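PDB 3TCS: racemase, putative from Roseobacter denitrificans, which binds magnesium and D-alanine in a TIM-barrel site and probably acts as a racemase or hydro-lyase. Local coordinates for residues R135-S140 with D201-A206; L84-T89 with T290-E295. One frame throughout, in Å; residues are numbered along the deposited sequence.

Contact 1. Residues R135-S140 with D201-A206; sequences RAYASS and DLLIDA. With MG (magnesium ion), chain J; DAL (D-alanine), chain L.
Two barrel strands that are not sheet neighbours meet here through side chains alone: Tyr-137 lies against Leu-203 inside the barrel, and Arg-135 pairs with Asp-201 at the end of the strands away from the metal. Strand 165-169 runs between them, parallel to both. The aromatic contact is a CH-pi interaction with nearly perfect centring: CD2 of Leu-203 sits 3.9 Å from the centroid of the Tyr-137 ring, only 2° off its normal. Tyr-137 has CG between its own backbone N and carbonyl carbon (chi1 70°), and this presents the ring face to the leucine methyl while its OH reaches a hydrogen bond with Lys-167. The ring of Tyr-331 also meets that of Tyr-137 edge to face.

In this enolase-superfamily barrel, strand 201-205 brings a metal ligand to its C-terminal end. There Asp-205 OD2 binds the magnesium at 2.1 Å, alongside Glu-231 and Glu-257, while D-alanine chelates the ion through its N and O. Asp-205 OD1 lies 2.7 Å from the O of the metal-bound water, which has other acceptors in reach, and accepts a hydrogen bond from the backbone N of Asn-207; the magnesium and Asn-207 thus hold one carboxylate oxygen each.

At the far end, the extended chain of Arg-135 crosses Asp-201 at about a right angle. Its NH2 donates to Asp-201 OD2 at 2.7 Å, on the anti side and 29° out of the carboxylate plane; NH1 adds a weak bond to the same oxygen. Thr-164 OG1 is a second partner for Arg-135 NH2.

Contact 2. Residues L84-T89 with T290-E295; sequences LLDIVT and TLRVVE
Asp-86 and Arg-292 reach for each other from opposite directions between two helices, and their salt bridge carries the contact. The arginine grips end-on: NH1 and NH2 of Arg-292 both donate to the single oxygen OD1 of Asp-86, NH1 at 2.7 Å and NH2 at 3.0 Å. OD1 lies in the guanidinium plane, but the carboxylate is turned 74° against that plane, which rules out a flat two-oxygen pairing. The NH1 bond uses the syn lone pair of OD1, whereas NH2 comes from above the carboxylate plane. Arg-292 spans the distance with its chain extended from CG to NE (chi2 -173°, chi3 -157°), and its NE is held by a second acid, Asp-82, one turn earlier on the aspartate's helix. An alanine in place of Asp-86 removes the shared oxygen and would probably leave the NH1 end of the guanidinium without its acceptor in this contact and freer to turn about its tie to Asp-82.

The bridge joins helix 81-91 of the N-terminal capping domain to helix 287-300 of the barrel, at the protein surface and away from the annotated sites. Arg-176 of the second subunit packs on Asp-86. Behind the bridge, Leu-85 rests on helices 58-73 and 98-119, while on the barrel side Arg-292 and Val-293 touch Leu-262 of helix 262-270.

Contact 1 belongs to the barrel interior and contact 2 to the outer seam between barrel and capping domain; they lie on opposite sides of the chain's centre. Their centres are 28 Å apart, and their nearest atoms about 14 Å, so neither touches the other. Along the sequence, 135-140 and 201-206 are nested inside the loop that 84-89 and 290-295 close. Contact 1 alone bears on the active site: it includes the magnesium ligand Asp-205, and the Tyr-137 side chain comes within about 4 Å of that of Glu-231 and about 7 Å of that of Glu-257. Both contacts contain an arginine-aspartate salt bridge, though in contact 1 the second nitrogen's bond is weak.

Contact 1. Residues R135-S140 with D201-A206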
ATOM      1  N   ARG B 135       9.466  -6.231  30.251  1.00  9.68           N
ATOM      2  CA  ARG B 135      10.890  -5.983  30.077  1.00  8.91           C
ATOM      3  C   ARG B 135      11.083  -5.253  28.753  1.00  8.35           C
ATOM      4  O   ARG B 135      10.471  -5.609  27.753  1.00  8.03           O
ATOM      5  CB  ARG B 135      11.660  -7.301  30.053  1.00 10.37           C
ATOM      6  CG  ARG B 135      13.152  -7.126  29.869  1.00 12.87           C
ATOM      7  CD  ARG B 135      13.811  -8.466  29.616  1.00 14.67           C
ATOM      8  NE  ARG B 135      15.247  -8.332  29.398  1.00 17.73           N
ATOM      9  CZ  ARG B 135      16.002  -9.288  28.871  1.00 16.43           C
ATOM     10  NH1 ARG B 135      15.451 -10.439  28.506  1.00 16.16           N
ATOM     11  NH2 ARG B 135      17.305  -9.099  28.717  1.00 17.98           N
ATOM     12  N   ALA B 136      11.937  -4.238  28.743  1.00  8.64           N
ATOM     13  CA  ALA B 136      12.177  -3.472  27.529  1.00  9.39           C
ATOM     14  C   ALA B 136      13.622  -3.555  27.069  1.00  9.78           C
ATOM     15  O   ALA B 136      14.521  -3.799  27.875  1.00 10.98           O
ATOM     16  CB  ALA B 136      11.805  -2.020  27.764  1.00 12.32           C
ATOM     17  N   TYR B 137      13.849  -3.379  25.771  1.00  7.42           N
ATOM     18  CA  TYR B 137      15.214  -3.368  25.276  1.00  8.34           C
ATOM     19  C   TYR B 137      15.488  -1.969  24.742  1.00  9.61           C
ATOM     20  O   TYR B 137      14.645  -1.388  24.051  1.00 10.49           O
ATOM     21  CB  TYR B 137      15.442  -4.455  24.211  1.00  6.94           C
ATOM     22  CG  TYR B 137      14.784  -4.283  22.852  1.00  7.34           C
ATOM     23  CD1 TYR B 137      15.358  -3.473  21.874  1.00  5.92           C
ATOM     24  CD2 TYR B 137      13.652  -5.028  22.509  1.00  7.56           C
ATOM     25  CE1 TYR B 137      14.826  -3.419  20.570  1.00  6.35           C
ATOM     26  CE2 TYR B 137      13.112  -4.984  21.210  1.00  6.70           C
ATOM     27  CZ  TYR B 137      13.708  -4.184  20.250  1.00  9.10           C
ATOM     28  OH  TYR B 137      13.208  -4.180  18.963  1.00  8.02           O
ATOM     29  N   ALA B 138      16.639  -1.409  25.108  1.00  8.90           N
ATOM     30  CA  ALA B 138      17.008  -0.069  24.665  1.00  8.92           C
ATOM     31  C   ALA B 138      17.295  -0.127  23.174  1.00  9.52           C
ATOM     32  O   ALA B 138      18.205  -0.823  22.724  1.00  9.47           O
ATOM     33  CB  ALA B 138      18.226   0.426  25.425  1.00  9.82           C
ATOM     34  N   SER B 139      16.509   0.608  22.401  1.00  8.17           N
ATOM     35  CA  SER B 139      16.664   0.585  20.961  1.00  7.26           C
ATOM     36  C   SER B 139      17.263   1.859  20.366  1.00  8.46           C
ATOM     37  O   SER B 139      16.688   2.940  20.482  1.00  7.77           O
ATOM     38  CB  SER B 139      15.299   0.289  20.325  1.00  6.92           C
ATOM     39  OG  SER B 139      15.413  -0.026  18.951  1.00  9.20           O
ATOM     40  N   SER B 140      18.429   1.716  19.739  1.00  8.34           N
ATOM     41  CA  SER B 140      19.099   2.835  19.084  1.00  9.89           C
ATOM     42  C   SER B 140      18.611   2.892  17.639  1.00  9.91           C
ATOM     43  O   SER B 140      18.528   1.861  16.972  1.00 11.29           O
ATOM     44  CB  SER B 140      20.617   2.646  19.082  1.00 10.44           C
ATOM     45  OG  SER B 140      21.213   3.553  18.171  1.00 12.65           O
ATOM     46  N   ASP B 201      21.477  -8.894  26.736  1.00 10.93           N
ATOM     47  CA  ASP B 201      21.118  -9.403  25.422  1.00 11.40           C
ATOM     48  C   ASP B 201      21.464  -8.344  24.394  1.00 10.19           C
ATOM     49  O   ASP B 201      21.238  -7.157  24.617  1.00 10.20           O
ATOM     50  CB  ASP B 201      19.623  -9.711  25.339  1.00 14.35           C
ATOM     51  CG  ASP B 201      19.231 -10.922  26.154  1.00 19.61           C
ATOM     52  OD1 ASP B 201      19.901 -11.969  26.022  1.00 22.09           O
ATOM     53  OD2 ASP B 201      18.246 -10.831  26.915  1.00 23.04           O
ATOM     54  N   LEU B 202      22.012  -8.773  23.267  1.00  8.67           N
ATOM     55  CA  LEU B 202      22.370  -7.838  22.218  1.00  7.92           C
ATOM     56  C   LEU B 202      21.618  -8.193  20.951  1.00  8.57           C
ATOM     57  O   LEU B 202      21.621  -9.347  20.512  1.00  8.31           O
ATOM     58  CB  LEU B 202      23.880  -7.864  21.972  1.00  7.96           C
ATOM     59  CG  LEU B 202      24.719  -7.447  23.181  1.00  7.93           C
ATOM     60  CD1 LEU B 202      26.204  -7.541  22.839  1.00  8.28           C
ATOM     61  CD2 LEU B 202      24.350  -6.017  23.583  1.00  9.14           C
ATOM     62  N   LEU B 203      20.966  -7.186  20.381  1.00  7.97           N
ATOM     63  CA  LEU B 203      20.177  -7.332  19.167  1.00  7.34           C
ATOM     64  C   LEU B 203      20.742  -6.399  18.105  1.00  6.79           C
ATOM     65  O   LEU B 203      21.423  -5.426  18.424  1.00  6.39           O
ATOM     66  CB  LEU B 203      18.726  -6.925  19.428  1.00  6.94           C
ATOM     67  CG  LEU B 203      17.903  -7.634  20.507  1.00 10.35           C
ATOM     68  CD1 LEU B 203      18.441  -7.311  21.905  1.00 12.23           C
ATOM     69  CD2 LEU B 203      16.457  -7.179  20.381  1.00  9.81           C
ATOM     70  N   ILE B 204      20.463  -6.686  16.843  1.00  6.71           N
ATOM     71  CA  ILE B 204      20.931  -5.804  15.785  1.00  8.52           C
ATOM     72  C   ILE B 204      19.863  -5.770  14.693  1.00  9.11           C
ATOM     73  O   ILE B 204      19.093  -6.718  14.540  1.00  9.65           O
ATOM     74  CB  ILE B 204      22.307  -6.260  15.235  1.00  7.90           C
ATOM     75  CG1 ILE B 204      23.021  -5.067  14.597  1.00  8.53           C
ATOM     76  CG2 ILE B 204      22.129  -7.391  14.232  1.00  9.70           C
ATOM     77  CD1 ILE B 204      24.521  -5.266  14.414  1.00  7.57           C
ATOM     78  N   ASP B 205      19.800  -4.664  13.956  1.00  7.53           N
ATOM     79  CA  ASP B 205      18.797  -4.489  12.906  1.00  6.58           C
ATOM     80  C   ASP B 205      19.506  -3.974  11.659  1.00  8.09           C
ATOM     81  O   ASP B 205      20.180  -2.948  11.714  1.00  8.13           O
ATOM     82  CB  ASP B 205      17.757  -3.460  13.370  1.00  8.44           C
ATOM     83  CG  ASP B 205      16.479  -3.494  12.549  1.00  9.13           C
ATOM     84  OD1 ASP B 205      16.543  -3.809  11.341  1.00  8.59           O
ATOM     85  OD2 ASP B 205      15.411  -3.186  13.124  1.00  9.17           O
ATOM     86  N   ALA B 206      19.357  -4.674  10.538  1.00  8.06           N
ATOM     87  CA  ALA B 206      20.023  -4.264   9.299  1.00  8.58           C
ATOM     88  C   ALA B 206      19.126  -3.481   8.343  1.00  8.78           C
ATOM     89  O   ALA B 206      19.566  -3.048   7.277  1.00 10.13           O
ATOM     90  CB  ALA B 206      20.589  -5.490   8.588  1.00  9.92           C
TER
HETATM   91 MG    MG J 368      13.395  -3.078  12.667  1.00 10.98          MG
HETATM   92  N   DAL L 370      12.894  -2.024  14.726  1.00 11.02           N
HETATM   93  CA  DAL L 370      13.623  -0.792  14.372  1.00 13.70           C
HETATM   94  CB  DAL L 370      13.162   0.370  15.240  1.00  9.29           C
HETATM   95  C   DAL L 370      13.377  -0.457  12.940  1.00 13.37           C
HETATM   96  O   DAL L 370      13.684  -1.225  12.086  1.00 20.29           O
HETATM   97  O   HOH W   1      13.961  -3.531  10.696  1.00 10.81           O

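Contact 2. Residues L84-T89 with T290-E295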
ATOM      1  N   LEU B  84     -16.013  -4.879  10.692  1.00 14.45           N
ATOM      2  CA  LEU B  84     -16.159  -3.502  10.240  1.00 14.82           C
ATOM      3  C   LEU B  84     -14.884  -3.035   9.538  1.00 14.60           C
ATOM      4  O   LEU B  84     -14.944  -2.356   8.511  1.00 14.09           O
ATOM      5  CB  LEU B  84     -16.486  -2.588  11.423  1.00 16.08           C
ATOM      6  CG  LEU B  84     -16.857  -1.132  11.126  1.00 17.43           C
ATOM      7  CD1 LEU B  84     -17.915  -1.061  10.035  1.00 17.67           C
ATOM      8  CD2 LEU B  84     -17.368  -0.488  12.406  1.00 17.03           C
ATOM      9  N   LEU B  85     -13.732  -3.406  10.090  1.00 13.94           N
ATOM     10  CA  LEU B  85     -12.448  -3.041   9.499  1.00 12.58           C
ATOM     11  C   LEU B  85     -12.276  -3.736   8.150  1.00 12.76           C
ATOM     12  O   LEU B  85     -11.697  -3.170   7.226  1.00 12.56           O
ATOM     13  CB  LEU B  85     -11.302  -3.421  10.443  1.00 13.46           C
ATOM     14  CG  LEU B  85     -11.278  -2.612  11.744  1.00 13.40           C
ATOM     15  CD1 LEU B  85     -10.215  -3.161  12.692  1.00 15.57           C
ATOM     16  CD2 LEU B  85     -11.010  -1.157  11.414  1.00 14.60           C
ATOM     17  N   ASP B  86     -12.777  -4.964   8.031  1.00 13.23           N
ATOM     18  CA  ASP B  86     -12.670  -5.676   6.761  1.00 14.24           C
ATOM     19  C   ASP B  86     -13.512  -4.952   5.722  1.00 14.06           C
ATOM     20  O   ASP B  86     -13.127  -4.856   4.557  1.00 14.64           O
ATOM     21  CB  ASP B  86     -13.152  -7.126   6.885  1.00 15.19           C
ATOM     22  CG  ASP B  86     -12.180  -8.008   7.650  1.00 18.50           C
ATOM     23  OD1 ASP B  86     -10.973  -7.687   7.690  1.00 19.15           O
ATOM     24  OD2 ASP B  86     -12.626  -9.040   8.198  1.00 18.33           O
ATOM     25  N   ILE B  87     -14.668  -4.450   6.146  1.00 14.19           N
ATOM     26  CA  ILE B  87     -15.549  -3.718   5.245  1.00 13.74           C
ATOM     27  C   ILE B  87     -14.816  -2.490   4.721  1.00 12.83           C
ATOM     28  O   ILE B  87     -14.920  -2.158   3.541  1.00 12.75           O
ATOM     29  CB  ILE B  87     -16.847  -3.274   5.957  1.00 15.09           C
ATOM     30  CG1 ILE B  87     -17.770  -4.483   6.134  1.00 18.97           C
ATOM     31  CG2 ILE B  87     -17.546  -2.175   5.152  1.00 16.56           C
ATOM     32  CD1 ILE B  87     -19.032  -4.192   6.923  1.00 22.45           C
ATOM     33  N   VAL B  88     -14.067  -1.818   5.591  1.00 10.93           N
ATOM     34  CA  VAL B  88     -13.325  -0.637   5.161  1.00 11.16           C
ATOM     35  C   VAL B  88     -12.329  -1.002   4.060  1.00 12.27           C
ATOM     36  O   VAL B  88     -12.269  -0.327   3.031  1.00 12.09           O
ATOM     37  CB  VAL B  88     -12.555   0.024   6.332  1.00 11.94           C
ATOM     38  CG1 VAL B  88     -11.660   1.135   5.800  1.00 12.37           C
ATOM     39  CG2 VAL B  88     -13.539   0.594   7.360  1.00 11.35           C
ATOM     40  N   THR B  89     -11.560  -2.072   4.263  1.00 12.11           N
ATOM     41  CA  THR B  89     -10.577  -2.483   3.260  1.00 14.43           C
ATOM     42  C   THR B  89     -11.220  -2.992   1.972  1.00 15.59           C
ATOM     43  O   THR B  89     -10.643  -2.869   0.893  1.00 14.43           O
ATOM     44  CB  THR B  89      -9.616  -3.572   3.800  1.00 15.94           C
ATOM     45  OG1 THR B  89     -10.352  -4.752   4.139  1.00 18.10           O
ATOM     46  CG2 THR B  89      -8.878  -3.062   5.027  1.00 16.43           C
ATOM     47  N   THR B 290      -3.711  -6.594  14.300  1.00  7.54           N
ATOM     48  CA  THR B 290      -2.470  -7.128  14.854  1.00  8.85           C
ATOM     49  C   THR B 290      -2.764  -8.467  15.545  1.00  8.66           C
ATOM     50  O   THR B 290      -1.967  -9.403  15.465  1.00  8.81           O
ATOM     51  CB  THR B 290      -1.833  -6.151  15.866  1.00  8.50           C
ATOM     52  OG1 THR B 290      -1.485  -4.933  15.193  1.00  6.05           O
ATOM     53  CG2 THR B 290      -0.576  -6.761  16.472  1.00  8.57           C
ATOM     54  N   LEU B 291      -3.912  -8.559  16.211  1.00  7.17           N
ATOM     55  CA  LEU B 291      -4.296  -9.797  16.889  1.00  8.49           C
ATOM     56  C   LEU B 291      -4.459 -10.951  15.891  1.00  8.74           C
ATOM     57  O   LEU B 291      -4.273 -12.118  16.243  1.00  7.89           O
ATOM     58  CB  LEU B 291      -5.589  -9.598  17.682  1.00  9.33           C
ATOM     59  CG  LEU B 291      -5.451  -8.699  18.918  1.00 11.07           C
ATOM     60  CD1 LEU B 291      -6.809  -8.524  19.590  1.00 12.60           C
ATOM     61  CD2 LEU B 291      -4.451  -9.316  19.885  1.00 10.84           C
ATOM     62  N   ARG B 292      -4.811 -10.629  14.650  1.00  7.92           N
ATOM     63  CA  ARG B 292      -4.950 -11.669  13.634  1.00  9.76           C
ATOM     64  C   ARG B 292      -3.565 -12.228  13.322  1.00  9.19           C
ATOM     65  O   ARG B 292      -3.404 -13.432  13.135  1.00  9.11           O
ATOM     66  CB  ARG B 292      -5.585 -11.114  12.360  1.00 11.00           C
ATOM     67  CG  ARG B 292      -7.007 -10.631  12.549  1.00 15.03           C
ATOM     68  CD  ARG B 292      -7.634 -10.249  11.224  1.00 16.45           C
ATOM     69  NE  ARG B 292      -8.735  -9.307  11.404  1.00 21.49           N
ATOM     70  CZ  ARG B 292      -9.404  -8.741  10.402  1.00 21.80           C
ATOM     71  NH1 ARG B 292      -9.083  -9.031   9.148  1.00 19.40           N
ATOM     72  NH2 ARG B 292     -10.374  -7.868  10.655  1.00 22.01           N
ATOM     73  N   VAL B 293      -2.564 -11.351  13.276  1.00  9.21           N
ATOM     74  CA  VAL B 293      -1.199 -11.790  13.013  1.00  9.07           C
ATOM     75  C   VAL B 293      -0.684 -12.563  14.227  1.00  9.23           C
ATOM     76  O   VAL B 293      -0.005 -13.576  14.083  1.00  7.48           O
ATOM     77  CB  VAL B 293      -0.272 -10.595  12.711  1.00  9.35           C
ATOM     78  CG1 VAL B 293       1.184 -11.057  12.620  1.00  9.57           C
ATOM     79  CG2 VAL B 293      -0.692  -9.949  11.395  1.00  9.28           C
ATOM     80  N   VAL B 294      -1.019 -12.083  15.421  1.00  7.54           N
ATOM     81  CA  VAL B 294      -0.611 -12.753  16.652  1.00  8.84           C
ATOM     82  C   VAL B 294      -1.126 -14.197  16.651  1.00  9.29           C
ATOM     83  O   VAL B 294      -0.415 -15.122  17.054  1.00  8.18           O
ATOM     84  CB  VAL B 294      -1.161 -12.017  17.891  1.00  8.02           C
ATOM     85  CG1 VAL B 294      -0.973 -12.864  19.142  1.00  8.20           C
ATOM     86  CG2 VAL B 294      -0.450 -10.678  18.053  1.00  8.22           C
ATOM     87  N   GLU B 295      -2.362 -14.388  16.197  1.00  8.00           N
ATOM     88  CA  GLU B 295      -2.944 -15.729  16.147  1.00  9.72           C
ATOM     89  C   GLU B 295      -2.254 -16.599  15.083  1.00  9.37           C
ATOM     90  O   GLU B 295      -2.020 -17.784  15.308  1.00 10.16           O
ATOM     91  CB  GLU B 295      -4.449 -15.631  15.885  1.00 11.62           C
ATOM     92  CG  GLU B 295      -5.175 -16.963  15.691  1.00 14.13           C
ATOM     93  CD  GLU B 295      -4.943 -17.971  16.815  1.00 16.32           C
ATOM     94  OE1 GLU B 295      -4.760 -17.566  17.986  1.00 14.63           O
ATOM     95  OE2 GLU B 295      -4.963 -19.188  16.523  1.00 16.91           O
TER